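Local coordinates for protein methyltransferase FkbM (Methylobacillus flagellatus KT, PDB 2PY6) that is probably a methyltransferase of the FkbM family, transferring a methyl group to an acceptor molecule, at residues V56-K61 with L114-T119; S227-D232 with I332-T337; G250-V255 with T278-R283. All blocks are in the same frame, centred on the assembly; numbering follows the deposited sequence.

Overall arrangement
The three contacts are made at two sheets of one chain. Contact 1 pairs strands 54-58 and 114-118 of a six-stranded sheet; contacts 2 and 3 join strands of the seven-stranded sheet, whose order, 3-2-1-4-5-7-6, is that of class I methyltransferases, to loops that enter neighbouring strands. Contact 1 stands on the other side of the chain's centre, its centre 47 Å from that of contact 2 and 48 Å from that of contact 3. Contacts 2 and 3 are 12 Å apart, centre to centre, and touch: residues 227-232 run beside 250-255, with probable hydrogen bonds from Glu253 N to Glu228 O (2.8 Å) and from Met230 N to Arg254 O (2.9 Å).

Contact 1. Residues V56-K61 with L114-T119; sequences VILGTK and LVALNT
Ile57 and Leu117 stand side by side and point the same way, Ile57 CD1 lying 3.9 Å from Leu117 CD2. The methyl group Ile57 CG2 instead meets Thr119 CG2 at 3.4 Å, tighter than usual, where the two side chains cross at about a right angle. Val56, Leu58, Ala116 and Asn118 occupy the other face of the sheet. There Leu58 CD1 rests on Ala116 CB at 3.8 Å. Helix 123-135 packs on this second face through Phe129 and Cys133, and Phe104 of helix 101-109 joins it. The two segments are neighbouring parallel strands, 54-58 and 114-118, inside a mixed six-stranded sheet, with 77-82 flanking 54-58 and the edge strand 140-142 flanking 114-118. Val56 N gives its hydrogen to Val115 O, Leu117 N to Val56 O, and Leu58 N to Leu117 O at 2.8 Å. Past the last bridge, Thr119 grips Leu58 O twice, through OG1 at 2.6 Å and through its own N at 3.1 Å. With chi1 at 67°, the hydroxyl lies between backbone N and carbonyl carbon, which turns it to the oxygen that the amide already holds and sends CG2 toward Ile57. Replacing Thr119 with a valine would probably leave Leu58 O with the amide as its one donor from this residue. At Gly59 a CB would clash with Thr119 OG1, and at its backbone angles would also press on the carbonyl oxygen of Leu58.

Contact 2. Residues S227-D232 with I332-T337; sequences SEKMVD and IDDAPT
Thr337 turns its hydroxyl toward Glu228 and Lys229 with chi1 at 62°, OG1 lying between its own backbone N and carbonyl carbon. From there OG1 donates to Glu228 OE1 at 2.7 Å, coming from above the carboxylate plane, and accepts the nearly straight hydrogen bond of Lys229 N, also 2.7 Å long. The carboxylate is brought round by the bend of the glutamate chain at chi2 (-82°). Thr337 N closes the pair on Lys229 O at 2.9 Å, using a lone pair in the carbonyl plane. The lysine side chain runs out fully extended beyond CG, passing Ala335 O with its CD at 3.3 Å, to a salt bridge between NZ and Asp334 OD2 (2.8 Å). NZ meets this oxygen on its syn side, about 33° out of the plane, while Asp334 OD1 takes the amide of Ala335 and is thereby tied to its own loop. Further along, Val231 CG2 wedges against Ile332 CG2 at 3.7 Å and Pro336 CB at 3.9 Å, crossing the isoleucine at about a right angle but lying alongside the proline. Glu228 also forms a salt bridge with Lys364 of strand 364-368. Loop 332-337 leads from helix 328-331 into strand 338-341, beside strand 229-233 in the Rossmann-like sheet, with Ala357 and His361 of helix 355-361 against Pro336 and Ala335.

Contact 3. Residues G250-V255 with T278-R283; sequences GKFERV and TNFASR
The beta-alpha-beta crossover from strand 254-258 through helix 262-274 to strand 284-287 returns here, where the approach to each strand meets the other. Phe252 and Phe280 pack against each other between these approaches. Their ring centroids are 5.0 Å apart and their planes lie at 49°, an oblique pairing in which Phe252 CZ comes within 3.4 Å of Phe280 CD1. Phe252 CE2 lies over one face of the Phe280 ring, offset toward the rim, and Thr278 OG1 is over the centre of the opposite face. Leu244 and Ile245 of helix 239-248 add to this packing. Gly250, at positive phi, brings its carbonyl oxygen to within 3.6 Å of Phe280 CD2, and a water bridges Gly250 O to Asn279 OD1.

Strands 254-258 and 284-287 are parallel neighbours at one edge of the seven-stranded sheet of a class I methyltransferase-like Rossmann fold, and their pairing begins with Arg283 O. That oxygen takes two donors: Val255 N at 2.9 Å, nearly straight, and Arg254 NH1 at 3.2 Å, from the other face of the carbonyl plane. The arginine chain bends at chi2 (64°) to double back on this carbonyl, and its NH1 is also bonded to Thr285 OG1. Arg283 sends its own side chain back along residues 252-253, straight from CG to NE: CB lies 3.3 Å from Glu253 O, while NH1 comes 3.0 Å from Phe252 O, and Asn279 O covers one face of the guanidinium. Gln131 of the second subunit packs on Phe280.

Contact 1. Residues V56-K61 with L114-T119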
loop_
_atom_site.group_PDB
_atom_site.type_symbol
_atom_site.label_atom_id
_atom_site.label_comp_id
_atom_site.label_asym_id
_atom_site.label_seq_id
_atom_site.Cartn_x
_atom_site.Cartn_y
_atom_site.Cartn_z
ATOM N N VAL A 56 0.147 28.132 -12.850
ATOM C CA VAL A 56 0.743 26.848 -12.437
ATOM C C VAL A 56 -0.325 26.069 -11.657
ATOM O O VAL A 56 -0.931 26.601 -10.712
ATOM C CB VAL A 56 1.981 27.023 -11.532
ATOM C CG1 VAL A 56 2.488 25.672 -11.054
ATOM C CG2 VAL A 56 3.093 27.723 -12.266
ATOM N N ILE A 57 -0.550 24.820 -12.051
ATOM C CA ILE A 57 -1.492 23.959 -11.378
ATOM C C ILE A 57 -0.771 23.253 -10.230
ATOM O O ILE A 57 0.260 22.611 -10.457
ATOM C CB ILE A 57 -2.053 22.868 -12.322
ATOM C CG1 ILE A 57 -2.706 23.485 -13.573
ATOM C CG2 ILE A 57 -2.983 21.950 -11.574
ATOM C CD1 ILE A 57 -3.604 24.636 -13.319
ATOM N N LEU A 58 -1.297 23.371 -9.007
ATOM C CA LEU A 58 -0.698 22.672 -7.878
ATOM C C LEU A 58 -1.500 21.413 -7.648
ATOM O O LEU A 58 -2.708 21.479 -7.377
ATOM C CB LEU A 58 -0.700 23.535 -6.620
ATOM C CG LEU A 58 -0.095 24.923 -6.755
ATOM C CD1 LEU A 58 -0.251 25.698 -5.431
ATOM C CD2 LEU A 58 1.377 24.839 -7.216
ATOM N N GLY A 59 -0.827 20.276 -7.752
ATOM C CA GLY A 59 -1.452 18.963 -7.599
ATOM C C GLY A 59 -1.869 18.353 -8.927
ATOM O O GLY A 59 -2.277 19.060 -9.831
ATOM N N THR A 60 -1.757 17.031 -9.047
ATOM C CA THR A 60 -2.139 16.339 -10.278
ATOM C C THR A 60 -3.274 15.328 -10.045
ATOM O O THR A 60 -3.626 14.572 -10.944
ATOM C CB THR A 60 -0.945 15.613 -10.952
ATOM O OG1 THR A 60 -0.401 14.616 -10.077
ATOM C CG2 THR A 60 0.146 16.580 -11.368
ATOM N N LYS A 61 -3.873 15.364 -8.858
ATOM C CA LYS A 61 -4.905 14.426 -8.465
ATOM C C LYS A 61 -6.175 15.151 -8.021
ATOM O O LYS A 61 -6.951 14.566 -7.268
ATOM C CB LYS A 61 -4.404 13.545 -7.291
ATOM C CG LYS A 61 -3.255 12.588 -7.613
ATOM N N LEU A 114 2.365 35.511 -12.256
ATOM C CA LEU A 114 2.191 34.053 -12.245
ATOM C C LEU A 114 1.251 33.721 -11.088
ATOM O O LEU A 114 1.538 34.066 -9.931
ATOM C CB LEU A 114 3.520 33.315 -12.038
ATOM C CG LEU A 114 3.443 31.774 -12.019
ATOM C CD1 LEU A 114 3.008 31.216 -13.375
ATOM C CD2 LEU A 114 4.772 31.175 -11.590
ATOM N N VAL A 115 0.140 33.059 -11.413
ATOM C CA VAL A 115 -0.865 32.658 -10.431
ATOM C C VAL A 115 -0.789 31.130 -10.234
ATOM O O VAL A 115 -0.455 30.388 -11.167
ATOM C CB VAL A 115 -2.240 33.082 -10.911
ATOM C CG1 VAL A 115 -3.314 32.696 -9.923
ATOM C CG2 VAL A 115 -2.261 34.616 -11.155
ATOM N N ALA A 116 -1.086 30.661 -9.022
ATOM C CA ALA A 116 -1.131 29.232 -8.759
ATOM C C ALA A 116 -2.577 28.764 -8.500
ATOM O O ALA A 116 -3.319 29.354 -7.716
ATOM C CB ALA A 116 -0.221 28.871 -7.604
ATOM N N LEU A 117 -2.994 27.724 -9.202
ATOM C CA LEU A 117 -4.295 27.105 -8.936
ATOM C C LEU A 117 -4.102 25.907 -8.008
ATOM O O LEU A 117 -3.555 24.901 -8.419
ATOM C CB LEU A 117 -4.972 26.671 -10.226
ATOM C CG LEU A 117 -6.218 25.768 -10.123
ATOM C CD1 LEU A 117 -7.268 26.210 -9.115
ATOM C CD2 LEU A 117 -6.848 25.672 -11.488
ATOM N N ASN A 118 -4.546 26.027 -6.760
ATOM C CA ASN A 118 -4.499 24.924 -5.808
ATOM C C ASN A 118 -5.704 24.018 -6.116
ATOM O O ASN A 118 -6.840 24.350 -5.766
ATOM C CB ASN A 118 -4.516 25.447 -4.368
ATOM C CG ASN A 118 -4.236 24.365 -3.320
ATOM O OD1 ASN A 118 -4.220 23.189 -3.627
ATOM N ND2 ASN A 118 -4.008 24.783 -2.071
ATOM N N THR A 119 -5.432 22.864 -6.747
ATOM C CA THR A 119 -6.469 21.871 -7.130
ATOM C C THR A 119 -6.857 20.880 -6.003
ATOM O O THR A 119 -7.831 20.110 -6.141
ATOM C CB THR A 119 -6.029 21.019 -8.351
ATOM O OG1 THR A 119 -4.912 20.174 -8.000
ATOM C CG2 THR A 119 -5.689 21.889 -9.507
HETATM O O HOH W 1 -4.399 17.596 -6.682
#

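Contact 2. Residues S227-D232 with I332-T337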
loop_
_atom_site.group_PDB
_atom_site.type_symbol
_atom_site.label_atom_id
_atom_site.label_comp_id
_atom_site.label_asym_id
_atom_site.label_seq_id
_atom_site.Cartn_x
_atom_site.Cartn_y
_atom_site.Cartn_z
ATOM N N SER A 227 -39.560 -2.696 9.784
ATOM C CA SER A 227 -40.407 -3.154 8.691
ATOM C C SER A 227 -40.384 -2.159 7.536
ATOM O O SER A 227 -41.398 -1.940 6.849
ATOM C CB SER A 227 -41.841 -3.246 9.189
ATOM O OG SER A 227 -41.882 -3.924 10.411
ATOM N N GLU A 228 -39.229 -1.566 7.296
ATOM C CA GLU A 228 -39.138 -0.559 6.257
ATOM C C GLU A 228 -39.284 -1.187 4.873
ATOM O O GLU A 228 -38.910 -2.328 4.672
ATOM C CB GLU A 228 -37.815 0.189 6.367
ATOM C CG GLU A 228 -37.682 1.011 7.677
ATOM C CD GLU A 228 -38.363 2.363 7.625
ATOM O OE1 GLU A 228 -38.596 2.889 6.517
ATOM O OE2 GLU A 228 -38.619 2.951 8.699
ATOM N N LYS A 229 -39.841 -0.396 3.957
ATOM C CA LYS A 229 -39.994 -0.719 2.547
ATOM C C LYS A 229 -39.341 0.452 1.832
ATOM O O LYS A 229 -39.905 1.561 1.749
ATOM C CB LYS A 229 -41.469 -0.936 2.154
ATOM C CG LYS A 229 -42.146 -2.151 2.875
ATOM C CD LYS A 229 -43.687 -2.130 2.726
ATOM C CE LYS A 229 -44.352 -3.397 3.318
ATOM N NZ LYS A 229 -45.878 -3.392 3.366
HETATM N N MSE A 230 -38.112 0.206 1.383
HETATM C CA MSE A 230 -37.271 1.233 0.759
HETATM C C MSE A 230 -37.143 1.196 -0.766
HETATM O O MSE A 230 -36.824 0.143 -1.348
HETATM C CB MSE A 230 -35.829 1.119 1.338
HETATM C CG MSE A 230 -34.932 2.144 0.808
HETATM SE SE MSE A 230 -33.149 2.297 1.490
HETATM C CE MSE A 230 -32.427 0.709 1.105
ATOM N N VAL A 231 -37.397 2.352 -1.393
ATOM C CA VAL A 231 -37.114 2.544 -2.807
ATOM C C VAL A 231 -35.709 3.169 -2.800
ATOM O O VAL A 231 -35.473 4.285 -2.287
ATOM C CB VAL A 231 -38.146 3.451 -3.526
ATOM C CG1 VAL A 231 -37.782 3.662 -4.996
ATOM C CG2 VAL A 231 -39.549 2.863 -3.401
ATOM N N ASP A 232 -34.762 2.397 -3.317
ATOM C CA ASP A 232 -33.362 2.821 -3.426
ATOM C C ASP A 232 -33.179 3.279 -4.879
ATOM O O ASP A 232 -32.808 2.512 -5.775
ATOM C CB ASP A 232 -32.471 1.659 -3.033
ATOM C CG ASP A 232 -31.010 1.965 -3.139
ATOM O OD1 ASP A 232 -30.637 3.079 -3.561
ATOM O OD2 ASP A 232 -30.232 1.047 -2.817
ATOM N N ILE A 332 -42.552 -0.267 -8.419
ATOM C CA ILE A 332 -42.845 -0.889 -7.125
ATOM C C ILE A 332 -44.235 -1.499 -7.097
ATOM O O ILE A 332 -45.067 -1.185 -7.963
ATOM C CB ILE A 332 -42.643 0.109 -5.930
ATOM C CG1 ILE A 332 -43.689 1.223 -5.877
ATOM C CG2 ILE A 332 -41.223 0.686 -5.952
ATOM C CD1 ILE A 332 -43.390 2.274 -4.810
ATOM N N ASP A 333 -44.471 -2.381 -6.116
ATOM C CA ASP A 333 -45.734 -3.096 -6.001
ATOM C C ASP A 333 -46.323 -3.022 -4.598
ATOM O O ASP A 333 -47.116 -3.862 -4.227
ATOM C CB ASP A 333 -45.556 -4.566 -6.414
ATOM C CG ASP A 333 -44.464 -5.274 -5.605
ATOM O OD1 ASP A 333 -43.814 -4.652 -4.724
ATOM O OD2 ASP A 333 -44.269 -6.473 -5.848
ATOM N N ASP A 334 -45.939 -2.001 -3.842
ATOM C CA ASP A 334 -46.412 -1.829 -2.496
ATOM C C ASP A 334 -46.116 -0.390 -2.102
ATOM O O ASP A 334 -45.345 0.320 -2.767
ATOM C CB ASP A 334 -45.719 -2.817 -1.553
ATOM C CG ASP A 334 -46.476 -3.028 -0.232
ATOM O OD1 ASP A 334 -47.542 -2.412 -0.020
ATOM O OD2 ASP A 334 -46.002 -3.817 0.608
ATOM N N ALA A 335 -46.760 0.032 -1.027
ATOM C CA ALA A 335 -46.590 1.325 -0.455
ATOM C C ALA A 335 -45.233 1.382 0.274
ATOM O O ALA A 335 -44.952 0.544 1.172
ATOM C CB ALA A 335 -47.741 1.600 0.500
ATOM N N PRO A 336 -44.356 2.331 -0.147
ATOM C CA PRO A 336 -43.074 2.449 0.529
ATOM C C PRO A 336 -43.170 3.275 1.807
ATOM O O PRO A 336 -44.119 4.037 2.014
ATOM C CB PRO A 336 -42.180 3.150 -0.509
ATOM C CG PRO A 336 -43.090 3.991 -1.292
ATOM C CD PRO A 336 -44.478 3.311 -1.249
ATOM N N THR A 337 -42.195 3.058 2.668
ATOM C CA THR A 337 -42.030 3.787 3.909
ATOM C C THR A 337 -40.846 4.763 3.805
ATOM O O THR A 337 -40.735 5.656 4.625
ATOM C CB THR A 337 -41.756 2.795 5.082
ATOM O OG1 THR A 337 -40.538 2.072 4.847
ATOM C CG2 THR A 337 -42.916 1.786 5.248
#

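Contact 3. Residues G250-V255 with T278-R283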
loop_
_atom_site.group_PDB
_atom_site.type_symbol
_atom_site.label_atom_id
_atom_site.label_comp_id
_atom_site.label_asym_id
_atom_site.label_seq_id
_atom_site.Cartn_x
_atom_site.Cartn_y
_atom_site.Cartn_z
ATOM N N GLY A 250 -30.383 -5.871 10.066
ATOM C CA GLY A 250 -30.860 -6.923 9.177
ATOM C C GLY A 250 -32.347 -7.170 9.205
ATOM O O GLY A 250 -32.775 -8.265 8.979
ATOM N N LYS A 251 -33.152 -6.147 9.469
ATOM C CA LYS A 251 -34.612 -6.323 9.555
ATOM C C LYS A 251 -35.395 -5.267 8.789
ATOM O O LYS A 251 -35.488 -4.108 9.209
ATOM C CB LYS A 251 -35.070 -6.315 11.013
ATOM C CG LYS A 251 -34.539 -7.445 11.843
ATOM C CD LYS A 251 -34.893 -7.236 13.308
ATOM N N PHE A 252 -35.943 -5.678 7.654
ATOM C CA PHE A 252 -36.800 -4.813 6.828
ATOM C C PHE A 252 -37.815 -5.664 6.068
ATOM O O PHE A 252 -37.707 -6.874 6.042
ATOM C CB PHE A 252 -35.975 -3.919 5.883
ATOM C CG PHE A 252 -35.016 -4.674 5.022
ATOM C CD1 PHE A 252 -35.421 -5.163 3.783
ATOM C CD2 PHE A 252 -33.718 -4.913 5.457
ATOM C CE1 PHE A 252 -34.557 -5.876 2.988
ATOM C CE2 PHE A 252 -32.840 -5.626 4.669
ATOM C CZ PHE A 252 -33.265 -6.113 3.433
ATOM N N GLU A 253 -38.805 -5.017 5.463
ATOM C CA GLU A 253 -39.815 -5.717 4.695
ATOM C C GLU A 253 -39.504 -5.820 3.212
ATOM O O GLU A 253 -39.751 -6.848 2.597
ATOM C CB GLU A 253 -41.196 -5.064 4.882
ATOM C CG GLU A 253 -41.891 -5.459 6.192
ATOM C CD GLU A 253 -42.124 -6.959 6.286
ATOM O OE1 GLU A 253 -42.651 -7.547 5.311
ATOM O OE2 GLU A 253 -41.772 -7.541 7.333
ATOM N N ARG A 254 -38.986 -4.757 2.622
ATOM C CA ARG A 254 -38.776 -4.773 1.193
ATOM C C ARG A 254 -37.774 -3.740 0.749
ATOM O O ARG A 254 -37.678 -2.666 1.342
ATOM C CB ARG A 254 -40.114 -4.468 0.527
ATOM C CG ARG A 254 -40.291 -4.841 -0.926
ATOM C CD ARG A 254 -40.228 -6.316 -1.237
ATOM N NE ARG A 254 -40.582 -6.535 -2.646
ATOM C CZ ARG A 254 -39.805 -6.258 -3.693
ATOM N NH1 ARG A 254 -38.562 -5.775 -3.543
ATOM N NH2 ARG A 254 -40.263 -6.479 -4.910
ATOM N N VAL A 255 -36.995 -4.079 -0.277
ATOM C CA VAL A 255 -36.143 -3.093 -0.921
ATOM C C VAL A 255 -36.272 -3.207 -2.432
ATOM O O VAL A 255 -36.053 -4.259 -2.987
ATOM C CB VAL A 255 -34.662 -3.193 -0.490
ATOM C CG1 VAL A 255 -33.822 -2.198 -1.278
ATOM C CG2 VAL A 255 -34.529 -2.935 1.019
ATOM N N THR A 278 -28.963 -14.812 3.853
ATOM C CA THR A 278 -29.658 -14.044 4.900
ATOM C C THR A 278 -31.149 -14.350 4.813
ATOM O O THR A 278 -31.605 -14.885 3.799
ATOM C CB THR A 278 -29.466 -12.530 4.738
ATOM O OG1 THR A 278 -30.148 -12.067 3.552
ATOM C CG2 THR A 278 -27.977 -12.159 4.676
ATOM N N ASN A 279 -31.924 -14.034 5.850
ATOM C CA ASN A 279 -33.388 -14.268 5.744
ATOM C C ASN A 279 -34.140 -13.151 4.981
ATOM O O ASN A 279 -35.336 -13.273 4.769
ATOM C CB ASN A 279 -34.038 -14.567 7.108
ATOM C CG ASN A 279 -34.036 -13.368 8.039
ATOM O OD1 ASN A 279 -33.448 -12.322 7.738
ATOM N ND2 ASN A 279 -34.689 -13.514 9.189
ATOM N N PHE A 280 -33.432 -12.093 4.562
ATOM C CA PHE A 280 -34.002 -10.945 3.816
ATOM C C PHE A 280 -33.640 -10.862 2.322
ATOM O O PHE A 280 -34.059 -9.933 1.644
ATOM C CB PHE A 280 -33.645 -9.602 4.491
ATOM C CG PHE A 280 -32.143 -9.320 4.604
ATOM C CD1 PHE A 280 -31.391 -8.909 3.506
ATOM C CD2 PHE A 280 -31.504 -9.404 5.826
ATOM C CE1 PHE A 280 -30.038 -8.624 3.629
ATOM C CE2 PHE A 280 -30.145 -9.123 5.946
ATOM C CZ PHE A 280 -29.423 -8.724 4.854
ATOM N N ALA A 281 -32.878 -11.821 1.811
ATOM C CA ALA A 281 -32.491 -11.862 0.389
ATOM C C ALA A 281 -33.671 -11.812 -0.584
ATOM O O ALA A 281 -33.586 -11.193 -1.660
ATOM C CB ALA A 281 -31.680 -13.115 0.125
ATOM N N SER A 282 -34.767 -12.467 -0.208
ATOM C CA SER A 282 -35.957 -12.575 -1.056
ATOM C C SER A 282 -36.761 -11.294 -1.096
ATOM O O SER A 282 -37.617 -11.140 -1.951
ATOM C CB SER A 282 -36.858 -13.722 -0.572
ATOM O OG SER A 282 -37.257 -13.562 0.797
ATOM N N ARG A 283 -36.475 -10.377 -0.182
ATOM C CA ARG A 283 -37.187 -9.109 -0.083
ATOM C C ARG A 283 -36.562 -7.997 -0.919
ATOM O O ARG A 283 -37.101 -6.903 -0.972
ATOM C CB ARG A 283 -37.247 -8.663 1.372
ATOM C CG ARG A 283 -37.950 -9.630 2.272
ATOM C CD ARG A 283 -37.636 -9.345 3.721
ATOM N NE ARG A 283 -38.204 -10.365 4.598
ATOM C CZ ARG A 283 -37.917 -10.522 5.891
ATOM N NH1 ARG A 283 -37.032 -9.739 6.520
ATOM N NH2 ARG A 283 -38.516 -11.498 6.564
HETATM O O HOH W 2 -34.421 -10.207 8.581
#